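Long-range contact in putative adenosine kinase (Schistosoma mansoni, PDB 3VAS), which phosphorylates adenosine to AMP as an adenosine kinase of the ribokinase (pfkB) family, and here holds adenosine in its pocket: residues P217-I231 and E243-E255. Residues are numbered along the deposited sequence; the frame is centred on the assembly and turned at random.
Sequences PFLSQFNTKEVDEMI and EAEAYGEVHGLLE
Tyr-247 swings its ring away from its own backbone N (chi1 -177°) and His-251 sets its imidazole anti to its carbonyl carbon, which carries the phenol OH to OD1 and the imidazole NE2 to OD2 of Asp-228 on helix 224-231. The two rings lie against each other, CE1 of His-251 standing over the centre of the Tyr-247 ring, and each donates one hydrogen bond to the carboxylate. The phenol OH of Tyr-247 donates to OD1 of Asp-228 at 2.6 Å, from the syn side but 30° out of the carboxylate plane. NE2 of His-251 meets the syn lone pair of OD2 of Asp-228 at 2.8 Å, nearly straight at 177° and in the imidazole plane. At the other end of that imidazole, ND1 of His-251 donates to the carbonyl O of Tyr-247 at 2.7 Å, which fixes the ring's rotation.

Tyr-247 is a knob among Ser-220, Val-227, Asp-228 and Ile-231, with OG of Ser-220 at the ring edge, 3.5 Å from CD1 of Tyr-247. Helix 217-222 runs almost parallel to helix 243-250, their axes 8.1 Å apart at closest approach, and packs CB of Pro-217 on CB of Ala-246. Thr-224 and Val-250 meet tip to tip, while a water joins NE2 of Gln-221 to O of Ala-246 and OE2 of Glu-249. Helix 257-267 backs the rings through Tyr-264.

The contact thus joins the helices that come just before and just after strand 236-240 in the chain of this ribokinase-type fold. With ND1 and NE2 both donating, His-251 is probably protonated, and its positive charge would balance Asp-228.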
loop_
_atom_site.group_PDB
_atom_site.type_symbol
_atom_site.label_atom_id
_atom_site.label_comp_id
_atom_site.label_asym_id
_atom_site.label_seq_id
_atom_site.Cartn_x
_atom_site.Cartn_y
_atom_site.Cartn_z
ATOM N N PRO A 217 -4.370 -5.034 9.703
ATOM C CA PRO A 217 -5.325 -5.067 10.819
ATOM C C PRO A 217 -4.929 -4.194 12.018
ATOM O O PRO A 217 -5.811 -3.576 12.608
ATOM C CB PRO A 217 -5.349 -6.550 11.216
ATOM C CG PRO A 217 -4.978 -7.267 9.962
ATOM C CD PRO A 217 -3.940 -6.388 9.313
ATOM N N PHE A 218 -3.646 -4.131 12.365
ATOM C CA PHE A 218 -3.238 -3.363 13.543
ATOM C C PHE A 218 -3.591 -1.875 13.448
ATOM O O PHE A 218 -3.811 -1.219 14.469
ATOM C CB PHE A 218 -1.753 -3.581 13.905
ATOM C CG PHE A 218 -0.771 -2.879 12.994
ATOM C CD1 PHE A 218 -0.419 -1.551 13.213
ATOM C CD2 PHE A 218 -0.160 -3.562 11.952
ATOM C CE1 PHE A 218 0.502 -0.904 12.383
ATOM C CE2 PHE A 218 0.765 -2.925 11.120
ATOM C CZ PHE A 218 1.094 -1.594 11.336
ATOM N N LEU A 219 -3.666 -1.355 12.228
ATOM C CA LEU A 219 -4.023 0.046 12.018
ATOM C C LEU A 219 -5.463 0.338 12.433
ATOM O O LEU A 219 -5.728 1.328 13.113
ATOM C CB LEU A 219 -3.789 0.464 10.564
ATOM C CG LEU A 219 -2.318 0.535 10.140
ATOM C CD1 LEU A 219 -2.209 0.631 8.629
ATOM C CD2 LEU A 219 -1.598 1.704 10.819
ATOM N N SER A 220 -6.395 -0.519 12.025
ATOM C CA SER A 220 -7.787 -0.341 12.426
ATOM C C SER A 220 -7.992 -0.563 13.922
ATOM O O SER A 220 -8.901 0.007 14.516
ATOM C CB SER A 220 -8.705 -1.267 11.633
ATOM O OG SER A 220 -8.763 -0.852 10.281
ATOM N N GLN A 221 -7.143 -1.390 14.525
ATOM C CA GLN A 221 -7.270 -1.714 15.946
ATOM C C GLN A 221 -6.664 -0.641 16.849
ATOM O O GLN A 221 -7.290 -0.223 17.820
ATOM C CB GLN A 221 -6.632 -3.074 16.251
ATOM C CG GLN A 221 -7.268 -4.238 15.501
ATOM C CD GLN A 221 -6.462 -5.524 15.603
ATOM O OE1 GLN A 221 -5.234 -5.496 15.712
ATOM N NE2 GLN A 221 -7.153 -6.659 15.569
ATOM N N PHE A 222 -5.452 -0.194 16.525
ATOM C CA PHE A 222 -4.723 0.715 17.408
ATOM C C PHE A 222 -4.665 2.150 16.906
ATOM O O PHE A 222 -4.276 3.056 17.643
ATOM C CB PHE A 222 -3.315 0.182 17.674
ATOM C CG PHE A 222 -3.305 -1.206 18.242
ATOM C CD1 PHE A 222 -3.686 -1.430 19.556
ATOM C CD2 PHE A 222 -2.941 -2.290 17.457
ATOM C CE1 PHE A 222 -3.693 -2.710 20.083
ATOM C CE2 PHE A 222 -2.944 -3.572 17.976
ATOM C CZ PHE A 222 -3.321 -3.783 19.292
ATOM N N ASN A 223 -5.048 2.355 15.651
ATOM C CA ASN A 223 -5.074 3.692 15.079
ATOM C C ASN A 223 -6.418 3.967 14.442
ATOM O O ASN A 223 -6.501 4.528 13.347
ATOM C CB ASN A 223 -3.953 3.858 14.058
ATOM C CG ASN A 223 -2.584 3.681 14.676
ATOM O OD1 ASN A 223 -2.012 2.592 14.640
ATOM N ND2 ASN A 223 -2.057 4.748 15.267
ATOM N N THR A 224 -7.465 3.551 15.145
ATOM C CA THR A 224 -8.831 3.637 14.654
ATOM C C THR A 224 -9.200 5.073 14.304
ATOM O O THR A 224 -9.760 5.321 13.242
ATOM C CB THR A 224 -9.828 3.098 15.701
ATOM O OG1 THR A 224 -9.300 1.908 16.299
ATOM C CG2 THR A 224 -11.162 2.794 15.057
ATOM N N LYS A 225 -8.880 6.008 15.198
ATOM C CA LYS A 225 -9.166 7.429 14.982
ATOM C C LYS A 225 -8.594 7.905 13.651
ATOM O O LYS A 225 -9.293 8.538 12.864
ATOM C CB LYS A 225 -8.626 8.275 16.154
ATOM C CG LYS A 225 -8.802 9.802 16.039
ATOM C CD LYS A 225 -7.635 10.470 15.284
ATOM C CE LYS A 225 -7.124 11.732 15.972
ATOM N NZ LYS A 225 -6.085 11.443 16.991
ATOM N N GLU A 226 -7.322 7.598 13.405
ATOM C CA GLU A 226 -6.648 8.031 12.179
ATOM C C GLU A 226 -7.225 7.369 10.921
ATOM O O GLU A 226 -7.351 8.016 9.876
ATOM C CB GLU A 226 -5.138 7.775 12.254
ATOM C CG GLU A 226 -4.376 8.628 13.281
ATOM C CD GLU A 226 -4.194 7.923 14.620
ATOM O OE1 GLU A 226 -5.022 7.050 14.956
ATOM O OE2 GLU A 226 -3.218 8.232 15.333
ATOM N N VAL A 227 -7.557 6.082 11.013
ATOM C CA VAL A 227 -8.132 5.376 9.868
ATOM C C VAL A 227 -9.475 5.995 9.483
ATOM O O VAL A 227 -9.730 6.272 8.310
ATOM C CB VAL A 227 -8.310 3.859 10.135
ATOM C CG1 VAL A 227 -9.099 3.200 8.995
ATOM C CG2 VAL A 227 -6.952 3.176 10.321
ATOM N N ASP A 228 -10.326 6.230 10.475
ATOM C CA ASP A 228 -11.646 6.784 10.206
ATOM C C ASP A 228 -11.562 8.219 9.714
ATOM O O ASP A 228 -12.372 8.649 8.894
ATOM C CB ASP A 228 -12.549 6.690 11.437
ATOM C CG ASP A 228 -13.111 5.297 11.638
ATOM O OD1 ASP A 228 -13.023 4.474 10.697
ATOM O OD2 ASP A 228 -13.647 5.029 12.734
ATOM N N GLU A 229 -10.584 8.967 10.212
ATOM C CA GLU A 229 -10.414 10.329 9.737
ATOM C C GLU A 229 -9.988 10.330 8.269
ATOM O O GLU A 229 -10.509 11.106 7.467
ATOM C CB GLU A 229 -9.421 11.113 10.593
ATOM C CG GLU A 229 -9.296 12.564 10.156
ATOM C CD GLU A 229 -8.624 13.451 11.193
ATOM O OE1 GLU A 229 -7.652 13.005 11.840
ATOM O OE2 GLU A 229 -9.074 14.604 11.357
ATOM N N MET A 230 -9.047 9.454 7.922
ATOM C CA MET A 230 -8.598 9.320 6.539
ATOM C C MET A 230 -9.736 8.903 5.599
ATOM O O MET A 230 -9.887 9.464 4.515
ATOM C CB MET A 230 -7.427 8.339 6.437
ATOM C CG MET A 230 -6.139 8.845 7.082
ATOM S SD MET A 230 -5.639 10.466 6.466
ATOM C CE MET A 230 -5.308 10.085 4.762
ATOM N N ILE A 231 -10.532 7.924 6.021
ATOM C CA ILE A 231 -11.682 7.494 5.236
ATOM C C ILE A 231 -12.581 8.685 4.897
ATOM O O ILE A 231 -13.109 8.776 3.785
ATOM C CB ILE A 231 -12.485 6.383 5.955
ATOM C CG1 ILE A 231 -11.656 5.096 6.027
ATOM C CG2 ILE A 231 -13.794 6.110 5.240
ATOM C CD1 ILE A 231 -12.343 3.962 6.759
ATOM N N GLU A 243 -8.373 -7.162 7.276
ATOM C CA GLU A 243 -8.481 -5.753 7.660
ATOM C C GLU A 243 -9.936 -5.353 7.894
ATOM O O GLU A 243 -10.244 -4.597 8.814
ATOM C CB GLU A 243 -7.849 -4.849 6.593
ATOM C CG GLU A 243 -6.342 -5.016 6.462
ATOM C CD GLU A 243 -5.836 -4.734 5.058
ATOM O OE1 GLU A 243 -6.604 -4.173 4.249
ATOM O OE2 GLU A 243 -4.672 -5.085 4.762
ATOM N N ALA A 244 -10.823 -5.855 7.045
ATOM C CA ALA A 244 -12.244 -5.591 7.188
ATOM C C ALA A 244 -12.750 -6.206 8.491
ATOM O O ALA A 244 -13.539 -5.595 9.213
ATOM C CB ALA A 244 -13.010 -6.154 5.992
ATOM N N GLU A 245 -12.273 -7.411 8.789
ATOM C CA GLU A 245 -12.654 -8.120 10.009
ATOM C C GLU A 245 -12.209 -7.351 11.254
ATOM O O GLU A 245 -12.985 -7.165 12.188
ATOM C CB GLU A 245 -12.050 -9.525 10.020
ATOM C CG GLU A 245 -12.845 -10.537 10.825
ATOM C CD GLU A 245 -13.853 -11.292 9.977
ATOM O OE1 GLU A 245 -13.475 -11.752 8.879
ATOM O OE2 GLU A 245 -15.019 -11.424 10.406
ATOM N N ALA A 246 -10.962 -6.892 11.259
ATOM C CA ALA A 246 -10.445 -6.147 12.399
ATOM C C ALA A 246 -11.147 -4.799 12.529
ATOM O O ALA A 246 -11.462 -4.364 13.633
ATOM C CB ALA A 246 -8.945 -5.967 12.284
ATOM N N TYR A 247 -11.397 -4.147 11.395
ATOM C CA TYR A 247 -12.115 -2.875 11.388
ATOM C C TYR A 247 -13.519 -3.062 11.947
ATOM O O TYR A 247 -13.987 -2.273 12.781
ATOM C CB TYR A 247 -12.199 -2.322 9.964
ATOM C CG TYR A 247 -12.867 -0.966 9.855
ATOM C CD1 TYR A 247 -12.108 0.195 9.759
ATOM C CD2 TYR A 247 -14.252 -0.846 9.836
ATOM C CE1 TYR A 247 -12.709 1.433 9.654
ATOM C CE2 TYR A 247 -14.862 0.395 9.739
ATOM C CZ TYR A 247 -14.085 1.529 9.646
ATOM O OH TYR A 247 -14.684 2.763 9.544
ATOM N N GLY A 248 -14.191 -4.108 11.473
ATOM C CA GLY A 248 -15.550 -4.396 11.883
ATOM C C GLY A 248 -15.669 -4.637 13.373
ATOM O O GLY A 248 -16.550 -4.074 14.027
ATOM N N GLU A 249 -14.783 -5.471 13.911
ATOM C CA GLU A 249 -14.805 -5.783 15.337
ATOM C C GLU A 249 -14.658 -4.527 16.192
ATOM O O GLU A 249 -15.414 -4.319 17.146
ATOM C CB GLU A 249 -13.709 -6.785 15.699
ATOM C CG GLU A 249 -13.616 -7.034 17.201
ATOM C CD GLU A 249 -12.548 -8.039 17.577
ATOM O OE1 GLU A 249 -12.518 -8.453 18.758
ATOM O OE2 GLU A 249 -11.739 -8.411 16.701
ATOM N N VAL A 250 -13.686 -3.693 15.838
ATOM C CA VAL A 250 -13.433 -2.454 16.567
ATOM C C VAL A 250 -14.654 -1.528 16.547
ATOM O O VAL A 250 -14.857 -0.737 17.465
ATOM C CB VAL A 250 -12.178 -1.729 16.021
ATOM C CG1 VAL A 250 -11.975 -0.395 16.707
ATOM C CG2 VAL A 250 -10.954 -2.602 16.209
ATOM N N HIS A 251 -15.486 -1.652 15.515
ATOM C CA HIS A 251 -16.667 -0.800 15.394
ATOM C C HIS A 251 -17.965 -1.449 15.874
ATOM O O HIS A 251 -19.045 -0.890 15.694
ATOM C CB HIS A 251 -16.822 -0.283 13.960
ATOM C CG HIS A 251 -15.760 0.691 13.559
ATOM N ND1 HIS A 251 -14.491 0.299 13.189
ATOM C CD2 HIS A 251 -15.770 2.043 13.492
ATOM C CE1 HIS A 251 -13.768 1.365 12.902
ATOM N NE2 HIS A 251 -14.521 2.437 13.076
ATOM N N GLY A 252 -17.863 -2.620 16.490
ATOM C CA GLY A 252 -19.045 -3.295 17.000
ATOM C C GLY A 252 -19.917 -3.949 15.937
ATOM O O GLY A 252 -21.059 -4.319 16.211
ATOM N N LEU A 253 -19.388 -4.095 14.725
ATOM C CA LEU A 253 -20.102 -4.793 13.661
ATOM C C LEU A 253 -19.969 -6.303 13.856
ATOM O O LEU A 253 -19.167 -6.964 13.187
ATOM C CB LEU A 253 -19.564 -4.373 12.293
ATOM C CG LEU A 253 -19.514 -2.858 12.075
ATOM C CD1 LEU A 253 -18.978 -2.504 10.690
ATOM C CD2 LEU A 253 -20.885 -2.244 12.302
ATOM N N LEU A 254 -20.766 -6.836 14.777
ATOM C CA LEU A 254 -20.650 -8.228 15.211
ATOM C C LEU A 254 -20.998 -9.259 14.132
ATOM O O LEU A 254 -20.218 -10.173 13.868
ATOM C CB LEU A 254 -21.505 -8.465 16.458
ATOM N N GLU A 255 -22.168 -9.115 13.519
ATOM C CA GLU A 255 -22.624 -10.067 12.510
ATOM C C GLU A 255 -22.331 -9.561 11.107
ATOM O O GLU A 255 -22.273 -8.350 10.887
ATOM C CB GLU A 255 -24.123 -10.328 12.659
HETATM O O HOH W 1 -9.915 -5.980 15.671
#